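PDB 6NHX: ATP-dependent DNA ligase from Mycobacterium tuberculosis, which uses ATP to seal breaks in double-stranded DNA and, together with Ku, repairs double-strand breaks by non-homologous end joining. Local coordinates for residues 12-17 and 177-182; 29-34 and 164-169; 37-42 and 75-80; 104-109 and 138-143. The protein carries 1 engineered substitution. All blocks are in the same frame, centred on the assembly; numbering follows the deposited sequence.

All four contacts reach one ATP molecule. Contacts 1 and 2 belong to the same mixed sheet, their centres about 11 Å apart, and serve opposite ends of the nucleotide: Arg-179 of contact 1 holds the gamma-phosphate, while Glu-29 and Lys-168 of contact 2 read the adenine. Contacts 3 and 4, about 10 Å apart between centres, meet on one antiparallel sheet, in which strands 74-82 and 105-114 are neighbours, with loop 138-143 laid on the latter; Asp-78 O accepts from Phe-109 N at 2.8 Å. Phe-109 and Glu-80 reach from that sheet to the ATP, and Trp-107 packs against Trp-32, joining contact 4 to contact 2.

Contact 1: 12-17 and 177-182; sequences LATHGT and GRRCAS. With ATP (adenosine-5'-triphosphate), chain B.
The NH1 of Arg-179 bonds at once to protein and nucleotide: it donates to Ala-13 O at 2.8 Å and to ATP O1G at 2.9 Å. The Ala-13 carbonyl sits at the guanidinium edge, close to its plane, and in turn receives NH1 in its own carbonyl plane. Beside it, NH2 donates to ATP O2G at 2.9 Å, so two nitrogens of the same group take two oxygens of the gamma-phosphate and fix the rotation of the guanidinium. Its placement follows from a side chain that leaves with CG anti to the backbone N (chi1 -167°) and then bends at chi3, bringing CG and CD along the Ala-13 carbonyl. Leu-12 lays CD1 over one guanidinium face, 3.8 Å from Arg-179 NH2. This is the edge of a mixed sheet in the nucleotide-binding domain, where strands 12-15 and 179-180 run parallel; Leu-12 N donates to Arg-178 O at 2.9 Å and Cys-180 N to Leu-12 O at 3.1 Å. Further on, Thr-14 OG1 donates to Cys-180 O at 2.8 Å, coming from above the carbonyl plane. Arg-51 and Lys-185 also bond to the ATP, probably adding to the positive charge round its phosphates.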
# COMPACT_ATOMS: atom_id res chain seq x y z
N LEU A 12 -8.02 9.28 5.59
CA LEU A 12 -8.18 7.94 5.04
C LEU A 12 -9.40 7.88 4.12
O LEU A 12 -10.33 8.68 4.24
CB LEU A 12 -8.30 6.91 6.17
CG LEU A 12 -7.09 6.85 7.11
CD1 LEU A 12 -7.41 5.97 8.31
CD2 LEU A 12 -5.85 6.36 6.38
N ALA A 13 -9.36 6.91 3.19
CA ALA A 13 -10.38 6.75 2.16
C ALA A 13 -11.33 5.62 2.51
O ALA A 13 -10.99 4.68 3.23
CB ALA A 13 -9.74 6.44 0.80
N THR A 14 -12.53 5.72 1.99
CA THR A 14 -13.56 4.70 2.19
C THR A 14 -13.60 3.76 0.99
O THR A 14 -13.62 4.23 -0.15
CB THR A 14 -14.92 5.37 2.31
OG1 THR A 14 -14.88 6.36 3.34
CG2 THR A 14 -15.97 4.38 2.67
N HIS A 15 -13.63 2.46 1.24
CA HIS A 15 -13.73 1.51 0.14
C HIS A 15 -15.04 1.72 -0.61
O HIS A 15 -16.11 1.79 -0.01
CB HIS A 15 -13.66 0.08 0.68
CG HIS A 15 -13.33 -0.93 -0.36
ND1 HIS A 15 -13.47 -2.29 -0.15
CD2 HIS A 15 -12.88 -0.79 -1.63
CE1 HIS A 15 -13.11 -2.94 -1.24
NE2 HIS A 15 -12.74 -2.06 -2.16
N GLY A 16 -14.94 1.82 -1.93
CA GLY A 16 -16.14 1.98 -2.72
C GLY A 16 -15.86 1.76 -4.19
O GLY A 16 -14.83 1.19 -4.56
N THR A 17 -16.77 2.25 -5.02
CA THR A 17 -16.66 2.13 -6.47
C THR A 17 -16.61 3.53 -7.06
O THR A 17 -17.48 4.36 -6.78
CB THR A 17 -17.86 1.36 -7.04
OG1 THR A 17 -17.75 -0.01 -6.64
CG2 THR A 17 -17.87 1.41 -8.56
N GLY A 177 -6.64 12.12 10.50
CA GLY A 177 -6.95 11.02 11.37
C GLY A 177 -8.33 10.44 11.20
O GLY A 177 -8.78 9.68 12.06
N ARG A 178 -9.02 10.77 10.11
CA ARG A 178 -10.39 10.31 9.91
C ARG A 178 -10.53 9.65 8.55
O ARG A 178 -9.95 10.11 7.57
CB ARG A 178 -11.38 11.48 9.97
CG ARG A 178 -11.54 12.11 11.33
CD ARG A 178 -12.63 13.17 11.31
NE ARG A 178 -13.90 12.69 11.84
CZ ARG A 178 -14.84 12.09 11.11
NH1 ARG A 178 -14.65 11.89 9.82
NH2 ARG A 178 -15.97 11.68 11.69
N ARG A 179 -11.33 8.59 8.50
CA ARG A 179 -11.73 7.99 7.23
C ARG A 179 -13.03 8.64 6.80
O ARG A 179 -13.98 8.70 7.58
CB ARG A 179 -11.91 6.48 7.40
CG ARG A 179 -12.01 5.74 6.08
CD ARG A 179 -12.18 4.23 6.29
NE ARG A 179 -11.09 3.64 7.08
CZ ARG A 179 -9.93 3.22 6.58
NH1 ARG A 179 -9.68 3.32 5.27
NH2 ARG A 179 -9.03 2.68 7.39
N CYS A 180 -13.07 9.13 5.56
CA CYS A 180 -14.13 10.05 5.15
C CYS A 180 -14.79 9.62 3.85
O CYS A 180 -14.16 9.03 2.97
CB CYS A 180 -13.55 11.45 4.95
SG CYS A 180 -12.79 12.13 6.44
N ALA A 181 -16.08 9.96 3.74
CA ALA A 181 -16.83 9.69 2.52
C ALA A 181 -16.36 10.53 1.34
O ALA A 181 -16.67 10.21 0.19
CB ALA A 181 -18.32 9.92 2.76
N SER A 182 -15.58 11.59 1.59
CA SER A 182 -15.09 12.45 0.53
C SER A 182 -13.89 11.85 -0.22
O SER A 182 -13.46 12.43 -1.22
CB SER A 182 -14.71 13.80 1.12
OG SER A 182 -13.78 13.60 2.17
PG ATP B . -6.21 1.61 4.85
O1G ATP B . -7.19 2.40 4.01
O2G ATP B . -6.62 1.40 6.30
O3G ATP B . -4.79 2.12 4.71
PB ATP B . -5.17 -0.65 3.31
O1B ATP B . -5.64 -2.06 3.09
O2B ATP B . -3.75 -0.36 3.76
O3B ATP B . -6.23 0.10 4.27
PA ATP B . -6.03 -0.20 0.58
O1A ATP B . -7.42 -0.70 0.80
O2A ATP B . -4.95 -0.96 -0.15
O3A ATP B . -5.44 0.22 2.00
O5' ATP B . -6.11 1.33 0.04
C5' ATP B . -4.96 1.97 -0.51
C4' ATP B . -4.07 2.55 0.60
O4' ATP B . -3.07 3.35 -0.05
C3' ATP B . -4.80 3.46 1.56
O3' ATP B . -4.07 3.50 2.79
C2' ATP B . -4.65 4.78 0.87
O2' ATP B . -4.81 5.89 1.77
C1' ATP B . -3.23 4.72 0.31
N9 ATP B . -3.09 5.47 -0.95
C8 ATP B . -2.48 5.03 -2.08
N7 ATP B . -2.50 5.99 -3.05
C5 ATP B . -3.13 7.05 -2.51
C6 ATP B . -3.50 8.37 -2.99
N6 ATP B . -3.23 8.74 -4.25
N1 ATP B . -4.14 9.19 -2.14
C2 ATP B . -4.44 8.84 -0.88
N3 ATP B . -4.14 7.63 -0.38
C4 ATP B . -3.51 6.72 -1.15

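Contact 2: 29-34 and 164-169; sequences EGMWDG and GVIAKR. Engineered in segment 29-34: Met-31 (natural residue Lys). With ATP (adenosine-5'-triphosphate), chain B.
The adenine of ATP lies between Ile-166 and the ring of Phe-109, and its edge meets Glu-29 and Lys-168, which touch each other. Ile-166 presses CG1 onto one adenine face, 3.5 Å from ATP C6, and the Phe-109 ring lies parallel against the opposite face. At the edge, ATP N6 donates to Glu-29 OE2 at 2.8 Å, the carboxylate being turned by roughly 45° against the base, and, in a more bent bond, to Gly-30 O at 3.0 Å. Trp-32 N meets ATP N7 at 2.9 Å in an almost straight bond (173°). Lys-168 NZ closes the polar rim with a bond to ATP N1. Its chain, extended beyond CG, brings the ammonium between the base and Glu-29, where it forms a salt bridge with Glu-29 OE1 at 2.9 Å, weak as a hydrogen bond. That same OE1 is also held by Tyr-124 OH, which probably steadies the carboxylate for its part in recognising N6. The indole of Trp-32 turns one face to Gly-30 O, 3.3 Å above the ring plane. Met-31, an engineered residue where the natural sequence has lysine, runs at about a right angle to Ile-166, and its CE touches Ile-166 CD1 at 3.8 Å. Beneath these side chains the strands pair antiparallel, with Glu-29 and Ile-166 bonded in both directions and Met-31 N donating to Gly-164 O. With the natural lysine, residues 31-34 fit the KxDG signature of the covalent nucleotidyltransferases, and the whole forms the adenine pocket of an ATP-dependent DNA ligase.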
# COMPACT_ATOMS: atom_id res chain seq x y z
N GLU A 29 -7.14 10.12 -8.62
CA GLU A 29 -5.72 9.87 -8.52
C GLU A 29 -5.45 8.39 -8.65
O GLU A 29 -6.31 7.55 -8.32
CB GLU A 29 -5.21 10.30 -7.14
CG GLU A 29 -5.21 11.80 -6.87
CD GLU A 29 -4.59 12.14 -5.53
OE1 GLU A 29 -4.98 13.17 -4.95
OE2 GLU A 29 -3.72 11.39 -5.05
N GLY A 30 -4.26 8.03 -9.11
CA GLY A 30 -3.82 6.66 -9.01
C GLY A 30 -3.65 6.23 -7.57
O GLY A 30 -3.28 7.02 -6.69
N MET A 31 -3.97 4.96 -7.30
CA MET A 31 -3.68 4.35 -6.00
C MET A 31 -2.27 3.77 -6.04
O MET A 31 -1.98 2.89 -6.86
CB MET A 31 -4.69 3.24 -5.71
CG MET A 31 -4.38 2.50 -4.42
SD MET A 31 -5.41 1.05 -4.19
CE MET A 31 -7.00 1.82 -3.89
N TRP A 32 -1.41 4.25 -5.14
CA TRP A 32 0.01 3.88 -5.09
C TRP A 32 0.26 2.95 -3.90
O TRP A 32 0.08 3.36 -2.75
CB TRP A 32 0.90 5.13 -4.97
CG TRP A 32 0.49 6.26 -5.88
CD1 TRP A 32 0.16 7.54 -5.50
CD2 TRP A 32 0.33 6.20 -7.30
NE1 TRP A 32 -0.17 8.29 -6.62
CE2 TRP A 32 -0.09 7.48 -7.73
CE3 TRP A 32 0.49 5.18 -8.26
CZ2 TRP A 32 -0.33 7.78 -9.08
CZ3 TRP A 32 0.24 5.48 -9.60
CH2 TRP A 32 -0.16 6.77 -9.99
N ASP A 33 0.69 1.71 -4.17
CA ASP A 33 1.05 0.81 -3.07
C ASP A 33 2.38 1.23 -2.47
O ASP A 33 3.39 1.32 -3.17
CB ASP A 33 1.14 -0.64 -3.56
CG ASP A 33 -0.18 -1.38 -3.46
OD1 ASP A 33 -1.23 -0.72 -3.36
OD2 ASP A 33 -0.18 -2.64 -3.49
N GLY A 34 2.39 1.51 -1.18
CA GLY A 34 3.60 1.92 -0.49
C GLY A 34 3.30 2.15 0.97
O GLY A 34 2.36 1.54 1.51
N GLY A 164 -5.19 0.82 -8.56
CA GLY A 164 -6.55 1.30 -8.48
C GLY A 164 -6.60 2.81 -8.59
O GLY A 164 -5.69 3.43 -9.15
N VAL A 165 -7.65 3.37 -8.02
CA VAL A 165 -7.92 4.81 -8.05
C VAL A 165 -8.38 5.25 -6.68
O VAL A 165 -9.11 4.52 -6.00
CB VAL A 165 -8.97 5.14 -9.14
CG1 VAL A 165 -9.51 6.55 -9.01
CG2 VAL A 165 -8.42 4.90 -10.53
N ILE A 166 -7.99 6.45 -6.28
CA ILE A 166 -8.60 7.18 -5.17
C ILE A 166 -9.33 8.36 -5.77
O ILE A 166 -8.70 9.23 -6.39
CB ILE A 166 -7.58 7.68 -4.13
CG1 ILE A 166 -6.47 6.66 -3.87
CG2 ILE A 166 -8.33 8.13 -2.85
CD1 ILE A 166 -6.92 5.51 -3.02
N ALA A 167 -10.64 8.42 -5.57
CA ALA A 167 -11.40 9.61 -5.93
C ALA A 167 -11.48 10.52 -4.73
O ALA A 167 -11.74 10.08 -3.61
CB ALA A 167 -12.82 9.21 -6.35
N LYS A 168 -11.27 11.82 -4.95
CA LYS A 168 -11.32 12.80 -3.88
C LYS A 168 -12.22 13.95 -4.30
O LYS A 168 -12.08 14.48 -5.40
CB LYS A 168 -9.91 13.29 -3.54
CG LYS A 168 -9.01 12.15 -3.09
CD LYS A 168 -7.55 12.59 -2.91
CE LYS A 168 -6.67 11.43 -2.47
NZ LYS A 168 -5.24 11.87 -2.40
N ARG A 169 -13.17 14.30 -3.44
CA ARG A 169 -14.11 15.36 -3.79
C ARG A 169 -13.36 16.68 -3.96
O ARG A 169 -12.53 17.06 -3.13
CB ARG A 169 -15.15 15.51 -2.68
CG ARG A 169 -16.33 14.58 -2.82
CD ARG A 169 -17.51 15.03 -1.95
NE ARG A 169 -18.09 16.27 -2.46
CZ ARG A 169 -19.12 16.33 -3.29
NH1 ARG A 169 -19.72 15.22 -3.70
NH2 ARG A 169 -19.56 17.52 -3.70
PG ATP B . -6.21 1.61 4.85
O1G ATP B . -7.19 2.40 4.01
O2G ATP B . -6.62 1.40 6.30
O3G ATP B . -4.79 2.12 4.71
PB ATP B . -5.17 -0.65 3.31
O1B ATP B . -5.64 -2.06 3.09
O2B ATP B . -3.75 -0.36 3.76
O3B ATP B . -6.23 0.10 4.27
PA ATP B . -6.03 -0.20 0.58
O1A ATP B . -7.42 -0.70 0.80
O2A ATP B . -4.95 -0.96 -0.15
O3A ATP B . -5.44 0.22 2.00
O5' ATP B . -6.11 1.33 0.04
C5' ATP B . -4.96 1.97 -0.51
C4' ATP B . -4.07 2.55 0.60
O4' ATP B . -3.07 3.35 -0.05
C3' ATP B . -4.80 3.46 1.56
O3' ATP B . -4.07 3.50 2.79
C2' ATP B . -4.65 4.78 0.87
O2' ATP B . -4.81 5.89 1.77
C1' ATP B . -3.23 4.72 0.31
N9 ATP B . -3.09 5.47 -0.95
C8 ATP B . -2.48 5.03 -2.08
N7 ATP B . -2.50 5.99 -3.05
C5 ATP B . -3.13 7.05 -2.51
C6 ATP B . -3.50 8.37 -2.99
N6 ATP B . -3.23 8.74 -4.25
N1 ATP B . -4.14 9.19 -2.14
C2 ATP B . -4.44 8.84 -0.88
N3 ATP B . -4.14 7.63 -0.38
C4 ATP B . -3.51 6.72 -1.15

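Contact 3: 37-42 and 75-80; sequences LLVEAD and VVLDGE. With ATP (adenosine-5'-triphosphate), chain B.
Leu-38 touches Asp-78 with a single methyl, CD2, which stands 3.5 Å from Asp-78 OD1. Apolar pairs occupy the other face of the two strands. Ala-41 CB meets Val-75 CG2 at 3.7 Å, the closest of these, because chi1 of Val-75 (-62°) sets that methyl between the backbone N and the carbonyl carbon. Val-39 and Leu-77 face each other more loosely, CB to CB at 4.3 Å. Six backbone hydrogen bonds position these side chains, two in each of the hydrogen-bonded pairs Leu-37 with Gly-79, Val-39 with Leu-77 and Ala-41 with Val-75. The shortest run both ways between Val-39 and Leu-77, at 2.8 Å for Val-39 N to Leu-77 O. Farther out, the Asp-78 carboxylate is held by Tyr-174 OH at OD2 and by a salt bridge from Arg-36 at OD1, while Glu-40 pairs with Arg-47. One residue past the Leu-37 to Gly-79 pair, Glu-80 makes a packing contact with the nucleotide, its OE1 3.6 Å from ATP N9. The two strands lie inside an antiparallel sheet of the nucleotidyltransferase domain, flanked by strands 45-50 and 105-114; Phe-106 of strand 105-114 packs on Val-39, and Leu-111 of the same strand on Leu-77.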
# COMPACT_ATOMS: atom_id res chain seq x y z
N LEU A 37 3.14 8.56 4.28
CA LEU A 37 4.01 9.45 5.05
C LEU A 37 3.46 10.86 5.03
O LEU A 37 3.02 11.36 3.99
CB LEU A 37 5.43 9.49 4.49
CG LEU A 37 6.29 8.25 4.70
CD1 LEU A 37 7.68 8.50 4.16
CD2 LEU A 37 6.34 7.83 6.17
N LEU A 38 3.52 11.51 6.19
CA LEU A 38 3.41 12.97 6.28
C LEU A 38 4.83 13.50 6.37
O LEU A 38 5.66 12.98 7.13
CB LEU A 38 2.59 13.39 7.50
CG LEU A 38 1.12 12.94 7.48
CD1 LEU A 38 0.43 13.37 8.76
CD2 LEU A 38 0.38 13.48 6.27
N VAL A 39 5.12 14.54 5.58
CA VAL A 39 6.48 15.04 5.41
C VAL A 39 6.51 16.52 5.77
O VAL A 39 5.78 17.31 5.16
CB VAL A 39 6.98 14.84 3.97
CG1 VAL A 39 8.36 15.48 3.77
CG2 VAL A 39 6.97 13.35 3.61
N GLU A 40 7.34 16.88 6.73
CA GLU A 40 7.57 18.28 7.07
C GLU A 40 8.94 18.67 6.54
O GLU A 40 9.94 18.07 6.93
CB GLU A 40 7.53 18.46 8.59
CG GLU A 40 7.78 19.89 9.05
CD GLU A 40 8.04 19.92 10.52
OE1 GLU A 40 7.15 20.38 11.26
OE2 GLU A 40 9.13 19.48 10.95
N ALA A 41 8.97 19.66 5.66
CA ALA A 41 10.23 20.22 5.16
C ALA A 41 10.39 21.64 5.68
O ALA A 41 9.51 22.48 5.46
CB ALA A 41 10.20 20.22 3.63
N ASP A 42 11.50 21.90 6.37
CA ASP A 42 11.79 23.22 6.91
C ASP A 42 13.30 23.40 6.93
O ASP A 42 14.02 22.50 7.39
CB ASP A 42 11.26 23.34 8.34
CG ASP A 42 11.18 24.78 8.83
OD1 ASP A 42 11.35 25.70 8.00
OD2 ASP A 42 10.95 24.99 10.03
N VAL A 75 7.02 23.51 4.36
CA VAL A 75 5.83 22.82 3.86
C VAL A 75 5.55 21.56 4.65
O VAL A 75 6.44 20.95 5.26
CB VAL A 75 5.91 22.48 2.35
CG1 VAL A 75 6.01 23.74 1.51
CG2 VAL A 75 7.06 21.52 2.07
N VAL A 76 4.28 21.17 4.65
CA VAL A 76 3.86 19.84 5.09
C VAL A 76 3.16 19.18 3.91
O VAL A 76 2.20 19.73 3.36
CB VAL A 76 2.94 19.91 6.31
CG1 VAL A 76 2.40 18.53 6.64
CG2 VAL A 76 3.68 20.48 7.51
N LEU A 77 3.66 18.02 3.51
CA LEU A 77 3.12 17.26 2.41
C LEU A 77 2.56 15.95 2.92
O LEU A 77 2.96 15.43 3.97
CB LEU A 77 4.22 16.93 1.39
CG LEU A 77 4.95 18.17 0.88
CD1 LEU A 77 6.38 17.81 0.50
CD2 LEU A 77 4.21 18.76 -0.29
N ASP A 78 1.60 15.43 2.17
CA ASP A 78 1.04 14.10 2.37
C ASP A 78 1.32 13.30 1.10
O ASP A 78 1.20 13.83 -0.00
CB ASP A 78 -0.47 14.23 2.58
CG ASP A 78 -1.15 12.92 2.97
OD1 ASP A 78 -0.48 11.90 3.22
OD2 ASP A 78 -2.40 12.94 3.02
N GLY A 79 1.70 12.04 1.26
CA GLY A 79 1.94 11.22 0.09
C GLY A 79 2.34 9.82 0.48
O GLY A 79 2.13 9.39 1.62
N GLU A 80 2.95 9.12 -0.47
CA GLU A 80 3.31 7.72 -0.31
C GLU A 80 4.80 7.55 -0.57
O GLU A 80 5.31 8.04 -1.58
CB GLU A 80 2.53 6.85 -1.32
CG GLU A 80 2.41 5.39 -0.93
CD GLU A 80 1.14 5.11 -0.16
OE1 GLU A 80 0.35 6.05 0.05
OE2 GLU A 80 0.93 3.95 0.23
PG ATP B . -6.21 1.61 4.85
O1G ATP B . -7.19 2.40 4.01
O2G ATP B . -6.62 1.40 6.30
O3G ATP B . -4.79 2.12 4.71
PB ATP B . -5.17 -0.65 3.31
O1B ATP B . -5.64 -2.06 3.09
O2B ATP B . -3.75 -0.36 3.76
O3B ATP B . -6.23 0.10 4.27
PA ATP B . -6.03 -0.20 0.58
O1A ATP B . -7.42 -0.70 0.80
O2A ATP B . -4.95 -0.96 -0.15
O3A ATP B . -5.44 0.22 2.00
O5' ATP B . -6.11 1.33 0.04
C5' ATP B . -4.96 1.97 -0.51
C4' ATP B . -4.07 2.55 0.60
O4' ATP B . -3.07 3.35 -0.05
C3' ATP B . -4.80 3.46 1.56
O3' ATP B . -4.07 3.50 2.79
C2' ATP B . -4.65 4.78 0.87
O2' ATP B . -4.81 5.89 1.77
C1' ATP B . -3.23 4.72 0.31
N9 ATP B . -3.09 5.47 -0.95
C8 ATP B . -2.48 5.03 -2.08
N7 ATP B . -2.50 5.99 -3.05
C5 ATP B . -3.13 7.05 -2.51
C6 ATP B . -3.50 8.37 -2.99
N6 ATP B . -3.23 8.74 -4.25
N1 ATP B . -4.14 9.19 -2.14
C2 ATP B . -4.44 8.84 -0.88
N3 ATP B . -4.14 7.63 -0.38
C4 ATP B . -3.51 6.72 -1.15

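Contact 4: 104-109 and 138-143; sequences VEFWAF and TSLTVP. With ATP (adenosine-5'-triphosphate), chain B.
Trp-107 and Pro-143 stand at about a right angle, with Pro-143 CG set 3.7 Å from Trp-107 CE3 on the six-membered part of the indole. Thr-141 approaches the pyrrole part instead, its methyl CG2 lying 3.6 Å from Trp-107 CD1. Both partners meet the ring obliquely. A chi1 of -73° places the indole beside its own backbone N. Its rotation is fixed by Trp-107 NE1, which donates to Glu-105 OE1 at 2.9 Å; the oxygen lies in the indole plane, whereas the nitrogen comes from above the carboxylate plane. On the other side of strand 105-109, Leu-140 brings CD1 to the edge of the Phe-106 ring and also to Ala-108 CB. Val-142 adds CG2 against the same Ala-108 methyl at 4.0 Å, and its outer side packs on Leu-131 and Ala-135 of helix 124-136. Strand 105-114 belongs to the antiparallel sheet of the nucleotidyltransferase domain, and Phe-109, at the far end of this segment, lays its ring on the adenine.

One direct backbone bond ties the segments, Ala-108 N to Thr-141 O at 2.8 Å, nearly along the C=O axis. Apolar side chains thus pack the loop onto the strand, while water links the polar atoms along the seam: one joins Glu-105 OE1 to Thr-141 OG1, another Phe-106 O to Thr-141 N, and a third donates to both Ala-108 O and Pro-143 O, carbonyls that cannot bond each other.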
# COMPACT_ATOMS: atom_id res chain seq x y z
N VAL A 104 14.06 4.51 -2.88
CA VAL A 104 12.75 4.89 -2.36
C VAL A 104 12.43 6.29 -2.84
O VAL A 104 13.28 7.19 -2.77
CB VAL A 104 12.74 4.82 -0.83
CG1 VAL A 104 11.42 5.37 -0.26
CG2 VAL A 104 12.99 3.39 -0.35
N GLU A 105 11.21 6.49 -3.33
CA GLU A 105 10.70 7.80 -3.73
C GLU A 105 9.56 8.21 -2.81
O GLU A 105 8.88 7.37 -2.22
CB GLU A 105 10.16 7.76 -5.16
CG GLU A 105 11.22 7.40 -6.18
CD GLU A 105 10.84 7.68 -7.62
OE1 GLU A 105 9.99 8.56 -7.87
OE2 GLU A 105 11.42 7.04 -8.52
N PHE A 106 9.34 9.51 -2.73
CA PHE A 106 8.14 10.05 -2.10
C PHE A 106 7.27 10.65 -3.20
O PHE A 106 7.72 11.53 -3.93
CB PHE A 106 8.49 11.09 -1.05
CG PHE A 106 7.28 11.74 -0.41
CD1 PHE A 106 6.40 11.01 0.38
CD2 PHE A 106 7.01 13.08 -0.64
CE1 PHE A 106 5.30 11.61 0.96
CE2 PHE A 106 5.89 13.68 -0.06
CZ PHE A 106 5.06 12.96 0.73
N TRP A 107 6.05 10.13 -3.34
CA TRP A 107 5.08 10.67 -4.28
C TRP A 107 4.05 11.46 -3.48
O TRP A 107 3.25 10.87 -2.75
CB TRP A 107 4.41 9.56 -5.09
CG TRP A 107 5.33 8.94 -6.14
CD1 TRP A 107 6.67 9.15 -6.28
CD2 TRP A 107 4.96 8.02 -7.19
NE1 TRP A 107 7.16 8.43 -7.35
CE2 TRP A 107 6.13 7.73 -7.92
CE3 TRP A 107 3.76 7.43 -7.58
CZ2 TRP A 107 6.14 6.87 -9.02
CZ3 TRP A 107 3.78 6.57 -8.68
CH2 TRP A 107 4.95 6.29 -9.37
N ALA A 108 4.08 12.77 -3.65
CA ALA A 108 3.21 13.65 -2.88
C ALA A 108 1.85 13.76 -3.55
O ALA A 108 1.75 13.87 -4.78
CB ALA A 108 3.83 15.05 -2.81
N PHE A 109 0.80 13.75 -2.73
CA PHE A 109 -0.56 13.96 -3.24
C PHE A 109 -1.39 14.95 -2.45
O PHE A 109 -2.54 15.21 -2.83
CB PHE A 109 -1.32 12.64 -3.48
CG PHE A 109 -1.28 11.66 -2.33
CD1 PHE A 109 -1.85 11.96 -1.09
CD2 PHE A 109 -0.73 10.37 -2.52
CE1 PHE A 109 -1.84 11.03 -0.04
CE2 PHE A 109 -0.71 9.45 -1.47
CZ PHE A 109 -1.26 9.77 -0.24
N THR A 138 10.29 22.72 -8.30
CA THR A 138 11.24 21.99 -7.46
C THR A 138 11.37 20.56 -7.98
O THR A 138 10.88 20.21 -9.06
CB THR A 138 10.77 21.99 -6.00
OG1 THR A 138 9.53 21.28 -5.91
CG2 THR A 138 10.59 23.42 -5.48
N SER A 139 12.03 19.71 -7.18
CA SER A 139 12.23 18.29 -7.45
C SER A 139 11.17 17.40 -6.80
O SER A 139 11.24 16.17 -6.91
CB SER A 139 13.60 17.85 -6.92
OG SER A 139 13.58 17.82 -5.50
N LEU A 140 10.21 18.00 -6.11
CA LEU A 140 9.13 17.24 -5.51
C LEU A 140 8.34 16.53 -6.61
O LEU A 140 8.04 17.11 -7.66
CB LEU A 140 8.22 18.21 -4.78
CG LEU A 140 7.06 17.69 -3.93
CD1 LEU A 140 7.54 16.76 -2.84
CD2 LEU A 140 6.34 18.88 -3.33
N THR A 141 7.98 15.27 -6.35
CA THR A 141 7.26 14.41 -7.30
C THR A 141 5.77 14.42 -6.97
O THR A 141 5.36 13.91 -5.91
CB THR A 141 7.84 12.99 -7.23
OG1 THR A 141 9.25 13.04 -7.46
CG2 THR A 141 7.19 12.09 -8.27
N VAL A 142 4.97 14.97 -7.87
CA VAL A 142 3.52 15.04 -7.71
C VAL A 142 2.86 14.42 -8.92
O VAL A 142 2.69 15.06 -9.96
CB VAL A 142 3.04 16.50 -7.51
CG1 VAL A 142 1.50 16.52 -7.43
CG2 VAL A 142 3.64 17.09 -6.25
N PRO A 143 2.43 13.16 -8.82
CA PRO A 143 1.72 12.54 -9.95
C PRO A 143 0.47 13.32 -10.31
O PRO A 143 -0.27 13.80 -9.44
CB PRO A 143 1.37 11.14 -9.43
CG PRO A 143 2.47 10.83 -8.44
CD PRO A 143 2.80 12.18 -7.78
PG ATP B . -6.21 1.61 4.85
O1G ATP B . -7.19 2.40 4.01
O2G ATP B . -6.62 1.40 6.30
O3G ATP B . -4.79 2.12 4.71
PB ATP B . -5.17 -0.65 3.31
O1B ATP B . -5.64 -2.06 3.09
O2B ATP B . -3.75 -0.36 3.76
O3B ATP B . -6.23 0.10 4.27
PA ATP B . -6.03 -0.20 0.58
O1A ATP B . -7.42 -0.70 0.80
O2A ATP B . -4.95 -0.96 -0.15
O3A ATP B . -5.44 0.22 2.00
O5' ATP B . -6.11 1.33 0.04
C5' ATP B . -4.96 1.97 -0.51
C4' ATP B . -4.07 2.55 0.60
O4' ATP B . -3.07 3.35 -0.05
C3' ATP B . -4.80 3.46 1.56
O3' ATP B . -4.07 3.50 2.79
C2' ATP B . -4.65 4.78 0.87
O2' ATP B . -4.81 5.89 1.77
C1' ATP B . -3.23 4.72 0.31
N9 ATP B . -3.09 5.47 -0.95
C8 ATP B . -2.48 5.03 -2.08
N7 ATP B . -2.50 5.99 -3.05
C5 ATP B . -3.13 7.05 -2.51
C6 ATP B . -3.50 8.37 -2.99
N6 ATP B . -3.23 8.74 -4.25
N1 ATP B . -4.14 9.19 -2.14
C2 ATP B . -4.44 8.84 -0.88
N3 ATP B . -4.14 7.63 -0.38
C4 ATP B . -3.51 6.72 -1.15
O HOH W 1 10.73 11.05 -6.74
O HOH W 2 8.67 14.00 -3.82
O HOH W 3 -0.24 13.38 -6.70